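Putative D-lactate dehydrogenase (Chlamydomonas reinhardtii, PDB 4ZGS) probably reduces pyruvate to D-lactate with a nicotinamide cofactor in algal fermentation, as a member of the D-isomer specific 2-hydroxyacid dehydrogenase family. Local coordinates at residues D80-F85 against K104-R109; I38-T43 against A73-G78; V94-A99 against A122-R127. One frame throughout, in Å; residues are numbered along the deposited sequence.

Contact 1 of 3, residues D80-F85 against K104-R109; sequences DVAVLF and KLIALR
Ala-82 N donates to Leu-105 O at 2.9 Å, and Ala-82 O accepts from Ala-107 N, so Ala-82 is bonded to the neighbouring strand through both its N and its O. Leu-84 repeats the pattern, its N on Ala-107 O and its O receiving Arg-109 N at 2.9 Å. The pairing frays at the start, where Asp-80 O meets Lys-104 N and Leu-105 N through weak bonds.

Strand axes 4.7 Å apart, with N-to-C directions 23° from one another, identify parallel neighbours. Helix 92-101 connects them, making a beta-alpha-beta crossover in the five-stranded parallel sheet. Val-83 and Val-81 in turn bond strand 36-39, so strand 81-84 is held along both edges.

Apolar contacts fall on both faces. Val-81 and Leu-105 lie side by side, CG2 to CD2 at 4.1 Å, on the face covered by Ile-355 of helix 341-359. On the other face, Leu-84 CD2 abuts Ile-106 CG2, and Leu-108 CD1 reaches back to Leu-84 CB at 3.9 Å.

Beyond the strands the guanidinium of Arg-109 stacks on the Phe-85 ring. The Arg-109 chain, bent at chi2 and chi3, lays the group nearly flat, centres 4.3 Å apart and planes at 19°, with NH2 over the ring face toward its rim. Phe-85 CG stands anti to the backbone N (chi1 -170°), carrying the ring out past the strand end to meet it. Replacing Arg-109 with an alanine takes away the guanidinium, which would probably leave the Phe-85 ring without its stacking partner and freer to turn.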
loop_
_atom_site.group_PDB
_atom_site.type_symbol
_atom_site.label_atom_id
_atom_site.label_comp_id
_atom_site.label_asym_id
_atom_site.label_seq_id
_atom_site.Cartn_x
_atom_site.Cartn_y
_atom_site.Cartn_z
ATOM N N ASP A 80 -17.629 -37.047 -16.366
ATOM C CA ASP A 80 -18.201 -37.898 -15.338
ATOM C C ASP A 80 -18.388 -37.245 -13.981
ATOM O O ASP A 80 -19.404 -37.452 -13.315
ATOM C CB ASP A 80 -17.320 -39.130 -15.215
ATOM C CG ASP A 80 -17.221 -39.868 -16.529
ATOM O OD1 ASP A 80 -18.280 -40.247 -17.075
ATOM O OD2 ASP A 80 -16.089 -40.024 -17.035
ATOM N N VAL A 81 -17.401 -36.447 -13.586
ATOM C CA VAL A 81 -17.391 -35.819 -12.273
ATOM C C VAL A 81 -16.953 -34.371 -12.371
ATOM O O VAL A 81 -15.987 -34.036 -13.072
ATOM C CB VAL A 81 -16.479 -36.580 -11.275
ATOM C CG1 VAL A 81 -15.202 -37.020 -11.948
ATOM C CG2 VAL A 81 -16.194 -35.735 -10.037
ATOM N N ALA A 82 -17.695 -33.512 -11.684
ATOM C CA ALA A 82 -17.387 -32.089 -11.649
ATOM C C ALA A 82 -16.755 -31.746 -10.297
ATOM O O ALA A 82 -17.335 -32.030 -9.253
ATOM C CB ALA A 82 -18.657 -31.252 -11.897
ATOM N N VAL A 83 -15.551 -31.185 -10.308
ATOM C CA VAL A 83 -14.971 -30.734 -9.055
ATOM C C VAL A 83 -15.206 -29.241 -8.842
ATOM O O VAL A 83 -14.794 -28.391 -9.641
ATOM C CB VAL A 83 -13.478 -31.031 -8.967
ATOM C CG1 VAL A 83 -12.975 -30.630 -7.584
ATOM C CG2 VAL A 83 -13.215 -32.513 -9.194
ATOM N N LEU A 84 -15.823 -28.947 -7.704
ATOM C CA LEU A 84 -16.359 -27.638 -7.377
ATOM C C LEU A 84 -15.820 -27.170 -6.031
ATOM O O LEU A 84 -15.318 -27.958 -5.233
ATOM C CB LEU A 84 -17.890 -27.693 -7.302
ATOM C CG LEU A 84 -18.790 -27.719 -8.533
ATOM C CD1 LEU A 84 -18.199 -28.602 -9.600
ATOM C CD2 LEU A 84 -20.173 -28.213 -8.134
ATOM N N PHE A 85 -15.966 -25.879 -5.778
ATOM C CA PHE A 85 -15.489 -25.246 -4.571
ATOM C C PHE A 85 -16.650 -24.428 -4.036
ATOM O O PHE A 85 -17.731 -24.412 -4.642
ATOM C CB PHE A 85 -14.240 -24.406 -4.851
ATOM C CG PHE A 85 -13.547 -23.897 -3.618
ATOM C CD1 PHE A 85 -13.237 -24.752 -2.560
ATOM C CD2 PHE A 85 -13.173 -22.553 -3.532
ATOM C CE1 PHE A 85 -12.594 -24.279 -1.420
ATOM C CE2 PHE A 85 -12.524 -22.072 -2.409
ATOM C CZ PHE A 85 -12.230 -22.941 -1.343
ATOM N N LYS A 104 -22.394 -37.639 -13.077
ATOM C CA LYS A 104 -23.099 -38.243 -11.942
ATOM C C LYS A 104 -22.491 -37.958 -10.569
ATOM O O LYS A 104 -23.090 -38.313 -9.559
ATOM C CB LYS A 104 -23.199 -39.767 -12.093
ATOM C CG LYS A 104 -24.244 -40.278 -13.060
ATOM C CD LYS A 104 -23.966 -39.960 -14.516
ATOM C CE LYS A 104 -25.097 -40.513 -15.390
ATOM N NZ LYS A 104 -24.893 -40.253 -16.839
ATOM N N LEU A 105 -21.356 -37.270 -10.505
ATOM C CA LEU A 105 -20.752 -37.002 -9.200
ATOM C C LEU A 105 -20.214 -35.589 -9.106
ATOM O O LEU A 105 -19.511 -35.102 -9.999
ATOM C CB LEU A 105 -19.627 -37.994 -8.905
ATOM C CG LEU A 105 -18.924 -37.747 -7.576
ATOM C CD1 LEU A 105 -19.873 -38.118 -6.448
ATOM C CD2 LEU A 105 -17.658 -38.563 -7.494
ATOM N N ILE A 106 -20.541 -34.928 -8.008
ATOM C CA ILE A 106 -19.963 -33.638 -7.743
ATOM C C ILE A 106 -19.046 -33.764 -6.548
ATOM O O ILE A 106 -19.493 -34.148 -5.466
ATOM C CB ILE A 106 -21.059 -32.571 -7.482
ATOM C CG1 ILE A 106 -21.718 -32.147 -8.796
ATOM C CG2 ILE A 106 -20.481 -31.343 -6.748
ATOM C CD1 ILE A 106 -22.934 -31.280 -8.607
ATOM N N ALA A 107 -17.769 -33.433 -6.732
ATOM C CA ALA A 107 -16.811 -33.453 -5.614
ATOM C C ALA A 107 -16.411 -32.047 -5.216
ATOM O O ALA A 107 -15.838 -31.297 -6.007
ATOM C CB ALA A 107 -15.567 -34.255 -5.966
ATOM N N LEU A 108 -16.728 -31.689 -3.981
ATOM C CA LEU A 108 -16.316 -30.423 -3.428
ATOM C C LEU A 108 -14.883 -30.568 -2.910
ATOM O O LEU A 108 -14.578 -31.506 -2.183
ATOM C CB LEU A 108 -17.245 -29.997 -2.285
ATOM C CG LEU A 108 -18.685 -29.465 -2.449
ATOM C CD1 LEU A 108 -18.826 -28.398 -3.566
ATOM C CD2 LEU A 108 -19.684 -30.569 -2.621
ATOM N N ARG A 109 -14.034 -29.612 -3.266
ATOM C CA ARG A 109 -12.642 -29.505 -2.837
ATOM C C ARG A 109 -12.675 -28.791 -1.503
ATOM O O ARG A 109 -11.718 -28.106 -1.137
ATOM C CB ARG A 109 -11.769 -28.695 -3.799
ATOM C CG ARG A 109 -11.704 -29.071 -5.238
ATOM C CD ARG A 109 -11.857 -27.809 -6.118
ATOM N NE ARG A 109 -11.064 -26.741 -5.562
ATOM C CZ ARG A 109 -11.147 -25.456 -5.887
ATOM N NH1 ARG A 109 -11.974 -25.034 -6.836
ATOM N NH2 ARG A 109 -10.373 -24.589 -5.249
#

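Contact 2 of 3, residues I38-T43 against A73-G78; sequences ICYSTT and AQLARG
Ile-38 overlaps the turn at Leu-75 and Ala-76 with two of its branches. Its CD1 rests on the backbone, 3.4 Å from Leu-75 O, and also meets Leu-75 CB at 3.9 Å; its CG2 touches Ala-76 CB at 3.8 Å. The extended chain explains the reach: with CG1 anti to the backbone N (chi1 -180°) and chi2 at 164°, CD1 is carried out from the strand to the peptide beyond.

Tyr-40 arrives with its phenol end. The OH lies 3.2 Å from Ala-76 CB, and that methyl sits at the ring edge, near the ring plane. Leu-75 CB is also beside the hydroxyl, at 3.8 Å, while Leu-75 CD1 approaches the ring obliquely. Although Ala-76 N is close to the OH, the angle is too poor for a hydrogen bond; the hydroxyl is instead bonded to Thr-72 O, immediately before 73-78. The tyrosine is thus tied to the same turn that its ring packs against.

No hydrogen bond joins the two segments, and the 192 Å² they bury comes from van der Waals contact. Within the turn, Ala-76 N donates to Ala-73 O at 2.8 Å, which helps to fix the Ala-76 methyl beside Ile-38 and Tyr-40. Leu-98 of helix 92-101 packs on Ala-73 and Ala-76, so the turn is wedged between that helix and the sheet.

The contact thus joins strand 36-39, and the chain leaving its C-terminal end, to the connection from strand 60-63 to strand 81-84, a layer packed on a flavodoxin-like parallel sheet (strand order 2-1-3-4-5), as in this family's catalytic domain.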
loop_
_atom_site.group_PDB
_atom_site.type_symbol
_atom_site.label_atom_id
_atom_site.label_comp_id
_atom_site.label_asym_id
_atom_site.label_seq_id
_atom_site.Cartn_x
_atom_site.Cartn_y
_atom_site.Cartn_z
ATOM N N ILE A 38 -14.037 -32.730 -14.752
ATOM C CA ILE A 38 -13.928 -31.305 -14.999
ATOM C C ILE A 38 -13.846 -30.537 -13.665
ATOM O O ILE A 38 -14.610 -30.837 -12.756
ATOM C CB ILE A 38 -15.122 -30.799 -15.892
ATOM C CG1 ILE A 38 -15.016 -29.286 -16.172
ATOM C CG2 ILE A 38 -16.468 -31.129 -15.267
ATOM C CD1 ILE A 38 -15.908 -28.802 -17.345
ATOM N N CYS A 39 -12.919 -29.576 -13.547
ATOM C CA CYS A 39 -12.802 -28.739 -12.324
ATOM C C CYS A 39 -13.073 -27.259 -12.583
ATOM O O CYS A 39 -12.381 -26.605 -13.373
ATOM C CB CYS A 39 -11.417 -28.860 -11.668
ATOM S SG CYS A 39 -11.121 -30.493 -10.926
ATOM N N TYR A 40 -14.098 -26.749 -11.918
ATOM C CA TYR A 40 -14.443 -25.348 -11.995
ATOM C C TYR A 40 -13.651 -24.431 -11.053
ATOM O O TYR A 40 -13.121 -24.862 -10.028
ATOM C CB TYR A 40 -15.940 -25.224 -11.774
ATOM C CG TYR A 40 -16.683 -25.814 -12.945
ATOM C CD1 TYR A 40 -16.980 -27.163 -12.987
ATOM C CD2 TYR A 40 -17.054 -25.029 -14.023
ATOM C CE1 TYR A 40 -17.653 -27.725 -14.076
ATOM C CE2 TYR A 40 -17.729 -25.570 -15.108
ATOM C CZ TYR A 40 -18.029 -26.928 -15.137
ATOM O OH TYR A 40 -18.706 -27.492 -16.214
ATOM N N SER A 41 -13.560 -23.159 -11.408
ATOM C CA SER A 41 -12.809 -22.201 -10.580
ATOM C C SER A 41 -11.342 -22.592 -10.412
ATOM O O SER A 41 -10.822 -22.546 -9.301
ATOM C CB SER A 41 -13.441 -22.049 -9.189
ATOM O OG SER A 41 -14.779 -21.604 -9.294
ATOM N N THR A 42 -10.653 -22.916 -11.505
ATOM C CA THR A 42 -9.263 -23.295 -11.343
ATOM C C THR A 42 -8.454 -22.032 -11.424
ATOM O O THR A 42 -8.063 -21.593 -12.508
ATOM C CB THR A 42 -8.790 -24.269 -12.455
ATOM O OG1 THR A 42 -9.642 -25.419 -12.505
ATOM C CG2 THR A 42 -7.365 -24.713 -12.221
ATOM N N THR A 43 -8.079 -21.538 -10.246
ATOM C CA THR A 43 -7.277 -20.330 -10.133
ATOM C C THR A 43 -5.865 -20.823 -9.918
ATOM O O THR A 43 -5.627 -22.028 -9.966
ATOM C CB THR A 43 -7.756 -19.399 -8.988
ATOM O OG1 THR A 43 -7.971 -20.164 -7.799
ATOM C CG2 THR A 43 -9.070 -18.751 -9.344
ATOM N N ALA A 73 -21.693 -24.689 -17.303
ATOM C CA ALA A 73 -22.012 -26.066 -16.975
ATOM C C ALA A 73 -22.005 -26.860 -18.265
ATOM O O ALA A 73 -21.702 -28.041 -18.302
ATOM C CB ALA A 73 -23.363 -26.155 -16.300
ATOM N N GLN A 74 -22.304 -26.157 -19.337
ATOM C CA GLN A 74 -22.330 -26.730 -20.659
ATOM C C GLN A 74 -20.936 -27.168 -21.071
ATOM O O GLN A 74 -20.757 -27.872 -22.074
ATOM C CB GLN A 74 -22.919 -25.697 -21.610
ATOM C CG GLN A 74 -24.319 -25.296 -21.137
ATOM C CD GLN A 74 -24.898 -24.107 -21.875
ATOM O OE1 GLN A 74 -24.167 -23.260 -22.393
ATOM N NE2 GLN A 74 -26.224 -24.032 -21.921
ATOM N N LEU A 75 -19.959 -26.756 -20.271
ATOM C CA LEU A 75 -18.567 -27.150 -20.453
ATOM C C LEU A 75 -18.310 -28.590 -19.998
ATOM O O LEU A 75 -17.312 -29.200 -20.383
ATOM C CB LEU A 75 -17.635 -26.208 -19.671
ATOM C CG LEU A 75 -17.319 -24.804 -20.208
ATOM C CD1 LEU A 75 -16.589 -23.967 -19.128
ATOM C CD2 LEU A 75 -16.549 -24.823 -21.538
ATOM N N ALA A 76 -19.233 -29.122 -19.198
ATOM C CA ALA A 76 -19.058 -30.399 -18.512
ATOM C C ALA A 76 -19.584 -31.550 -19.341
ATOM O O ALA A 76 -19.671 -32.680 -18.860
ATOM C CB ALA A 76 -19.736 -30.375 -17.151
ATOM N N ARG A 77 -19.948 -31.242 -20.581
ATOM C CA ARG A 77 -20.514 -32.214 -21.511
ATOM C C ARG A 77 -19.554 -33.388 -21.739
ATOM O O ARG A 77 -18.415 -33.204 -22.183
ATOM C CB ARG A 77 -20.798 -31.538 -22.841
ATOM C CG ARG A 77 -21.568 -32.340 -23.837
ATOM C CD ARG A 77 -21.458 -31.592 -25.142
ATOM N NE ARG A 77 -21.929 -30.212 -25.044
ATOM C CZ ARG A 77 -21.830 -29.328 -26.033
ATOM N NH1 ARG A 77 -21.276 -29.686 -27.185
ATOM N NH2 ARG A 77 -22.267 -28.086 -25.867
ATOM N N GLY A 78 -20.015 -34.598 -21.456
ATOM C CA GLY A 78 -19.176 -35.759 -21.662
ATOM C C GLY A 78 -18.450 -36.164 -20.395
ATOM O O GLY A 78 -17.970 -37.279 -20.288
#

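Contact 3 of 3, residues V94-A99 against A122-R127; sequences VIKELA and AEHGVR
His-124, at the end of helix 118-124, presses its CB against Ala-99 CB at 3.4 Å, while Ile-95 CG2 approaches the same CB at 4.2 Å. Its CG is anti to the carbonyl carbon (chi1 -67°), a setting that lays the imidazole beside helix 92-101. One ring face meets Lys-96 CA in a CH-pi contact, 4.1 Å from the ring centroid and 24° off the normal. The lysine side chain runs past the ring with CG 3.5 Å from His-124 NE2 and then extends away, leaving NZ 5.7 Å from that nitrogen. His-124 ND1 is hydrogen-bonded to Ala-120 O one turn back, which helps fix the ring's rotation.

At Gly-125 the chain leaves the helix through a Schellman motif, with positive phi (83°). This reversal brings Val-126 against helix 92-101, and its CG2 packs on Ala-99 CB at 4.1 Å and on Ile-95 CG2 at 4.3 Å. Val-126 also touches Ile-106 of the sheet.

Because no hydrogen bond or salt bridge crosses between the segments, helix 92-101 and the end of 118-124 with the residues after it meet through methyl packing and the imidazole face; a protonated His-124 would probably feel some repulsion from the lysine ammonium.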
loop_
_atom_site.group_PDB
_atom_site.type_symbol
_atom_site.label_atom_id
_atom_site.label_comp_id
_atom_site.label_asym_id
_atom_site.label_seq_id
_atom_site.Cartn_x
_atom_site.Cartn_y
_atom_site.Cartn_z
ATOM N N VAL A 94 -28.404 -25.111 -12.335
ATOM C CA VAL A 94 -27.167 -25.607 -12.951
ATOM C C VAL A 94 -27.010 -27.119 -12.759
ATOM O O VAL A 94 -26.342 -27.778 -13.563
ATOM C CB VAL A 94 -25.884 -24.907 -12.409
ATOM C CG1 VAL A 94 -25.944 -23.402 -12.618
ATOM C CG2 VAL A 94 -25.674 -25.207 -10.953
ATOM N N ILE A 95 -27.649 -27.676 -11.727
ATOM C CA ILE A 95 -27.624 -29.122 -11.523
ATOM C C ILE A 95 -28.373 -29.748 -12.692
ATOM O O ILE A 95 -28.108 -30.882 -13.088
ATOM C CB ILE A 95 -28.229 -29.566 -10.174
ATOM C CG1 ILE A 95 -27.230 -29.334 -9.033
ATOM C CG2 ILE A 95 -28.504 -31.061 -10.188
ATOM C CD1 ILE A 95 -27.462 -28.088 -8.203
ATOM N N LYS A 96 -29.296 -28.987 -13.268
ATOM C CA LYS A 96 -30.106 -29.529 -14.337
ATOM C C LYS A 96 -29.216 -29.686 -15.552
ATOM O O LYS A 96 -29.278 -30.693 -16.247
ATOM C CB LYS A 96 -31.296 -28.612 -14.654
ATOM C CG LYS A 96 -32.308 -29.220 -15.621
ATOM C CD LYS A 96 -33.541 -28.326 -15.814
ATOM C CE LYS A 96 -34.561 -28.984 -16.742
ATOM N NZ LYS A 96 -35.796 -28.170 -16.932
ATOM N N GLU A 97 -28.328 -28.724 -15.769
ATOM C CA GLU A 97 -27.503 -28.786 -16.961
ATOM C C GLU A 97 -26.313 -29.716 -16.818
ATOM O O GLU A 97 -25.918 -30.369 -17.784
ATOM C CB GLU A 97 -27.009 -27.375 -17.316
ATOM C CG GLU A 97 -28.141 -26.457 -17.710
ATOM C CD GLU A 97 -28.975 -27.069 -18.790
ATOM O OE1 GLU A 97 -28.374 -27.585 -19.750
ATOM O OE2 GLU A 97 -30.219 -27.077 -18.665
ATOM N N LEU A 98 -25.844 -29.890 -15.587
ATOM C CA LEU A 98 -24.783 -30.853 -15.327
ATOM C C LEU A 98 -25.284 -32.268 -15.478
ATOM O O LEU A 98 -24.555 -33.128 -15.963
ATOM C CB LEU A 98 -24.182 -30.673 -13.929
ATOM C CG LEU A 98 -23.317 -29.435 -13.722
ATOM C CD1 LEU A 98 -22.755 -29.360 -12.293
ATOM C CD2 LEU A 98 -22.205 -29.446 -14.754
ATOM N N ALA A 99 -26.528 -32.504 -15.082
ATOM C CA ALA A 99 -27.098 -33.832 -15.218
ATOM C C ALA A 99 -27.120 -34.271 -16.681
ATOM O O ALA A 99 -26.665 -35.369 -17.012
ATOM C CB ALA A 99 -28.513 -33.871 -14.629
ATOM N N ALA A 122 -30.790 -34.858 -6.147
ATOM C CA ALA A 122 -31.550 -36.074 -5.946
ATOM C C ALA A 122 -32.430 -36.349 -7.156
ATOM O O ALA A 122 -32.541 -37.485 -7.599
ATOM C CB ALA A 122 -32.390 -35.974 -4.686
ATOM N N GLU A 123 -32.997 -35.291 -7.726
ATOM C CA GLU A 123 -33.949 -35.434 -8.822
ATOM C C GLU A 123 -33.255 -35.785 -10.138
ATOM O O GLU A 123 -33.815 -36.492 -10.974
ATOM C CB GLU A 123 -34.762 -34.137 -8.982
ATOM C CG GLU A 123 -35.754 -33.865 -7.842
ATOM C CD GLU A 123 -36.436 -32.501 -7.938
ATOM O OE1 GLU A 123 -36.208 -31.784 -8.936
ATOM O OE2 GLU A 123 -37.200 -32.145 -7.010
ATOM N N HIS A 124 -32.033 -35.288 -10.313
ATOM C CA HIS A 124 -31.292 -35.466 -11.561
ATOM C C HIS A 124 -30.224 -36.568 -11.557
ATOM O O HIS A 124 -29.477 -36.706 -12.528
ATOM C CB HIS A 124 -30.690 -34.128 -11.983
ATOM C CG HIS A 124 -31.728 -33.117 -12.359
ATOM N ND1 HIS A 124 -32.455 -32.415 -11.422
ATOM C CD2 HIS A 124 -32.199 -32.731 -13.566
ATOM C CE1 HIS A 124 -33.309 -31.618 -12.038
ATOM N NE2 HIS A 124 -33.174 -31.789 -13.340
ATOM N N GLY A 125 -30.122 -37.320 -10.465
ATOM C CA GLY A 125 -29.239 -38.474 -10.447
ATOM C C GLY A 125 -27.791 -38.138 -10.148
ATOM O O GLY A 125 -26.889 -38.961 -10.319
ATOM N N VAL A 126 -27.560 -36.899 -9.738
ATOM C CA VAL A 126 -26.221 -36.444 -9.386
ATOM C C VAL A 126 -25.910 -36.686 -7.893
ATOM O O VAL A 126 -26.717 -36.343 -7.024
ATOM C CB VAL A 126 -26.063 -34.934 -9.729
ATOM C CG1 VAL A 126 -24.635 -34.418 -9.403
ATOM C CG2 VAL A 126 -26.435 -34.686 -11.190
ATOM N N ARG A 127 -24.749 -37.273 -7.599
ATOM C CA ARG A 127 -24.348 -37.518 -6.211
ATOM C C ARG A 127 -23.256 -36.533 -5.824
ATOM O O ARG A 127 -22.369 -36.229 -6.628
ATOM C CB ARG A 127 -23.855 -38.947 -6.015
ATOM C CG ARG A 127 -24.860 -39.973 -6.437
ATOM C CD ARG A 127 -24.334 -41.367 -6.279
ATOM N NE ARG A 127 -24.064 -41.722 -4.897
ATOM C CZ ARG A 127 -23.597 -42.912 -4.533
ATOM N NH1 ARG A 127 -23.368 -43.841 -5.455
ATOM N NH2 ARG A 127 -23.380 -43.184 -3.254
#

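Contacts 1 and 2 share the sheet: their centres lie 9 Å apart, and strand 36-39 probably bonds strand 81-84 through the close approaches of Val-83 N to Ile-38 O (2.6 Å) and Ile-38 N to Val-81 O (2.9 Å). Contact 3, centred 11 Å from contact 1, interleaves with it along the chain, because helix 92-101 links the two strands of contact 1; Ile-106 N, 2.6 Å from Arg-127 O, probably bonds the next strand. Leu-98, in segment 94-99, faces 73-78 and so relates contact 3 to contact 2. All three lie away from the annotated cofactor residues; the side chain of Phe-85 in contact 1 is about 8 Å from a bound NAD.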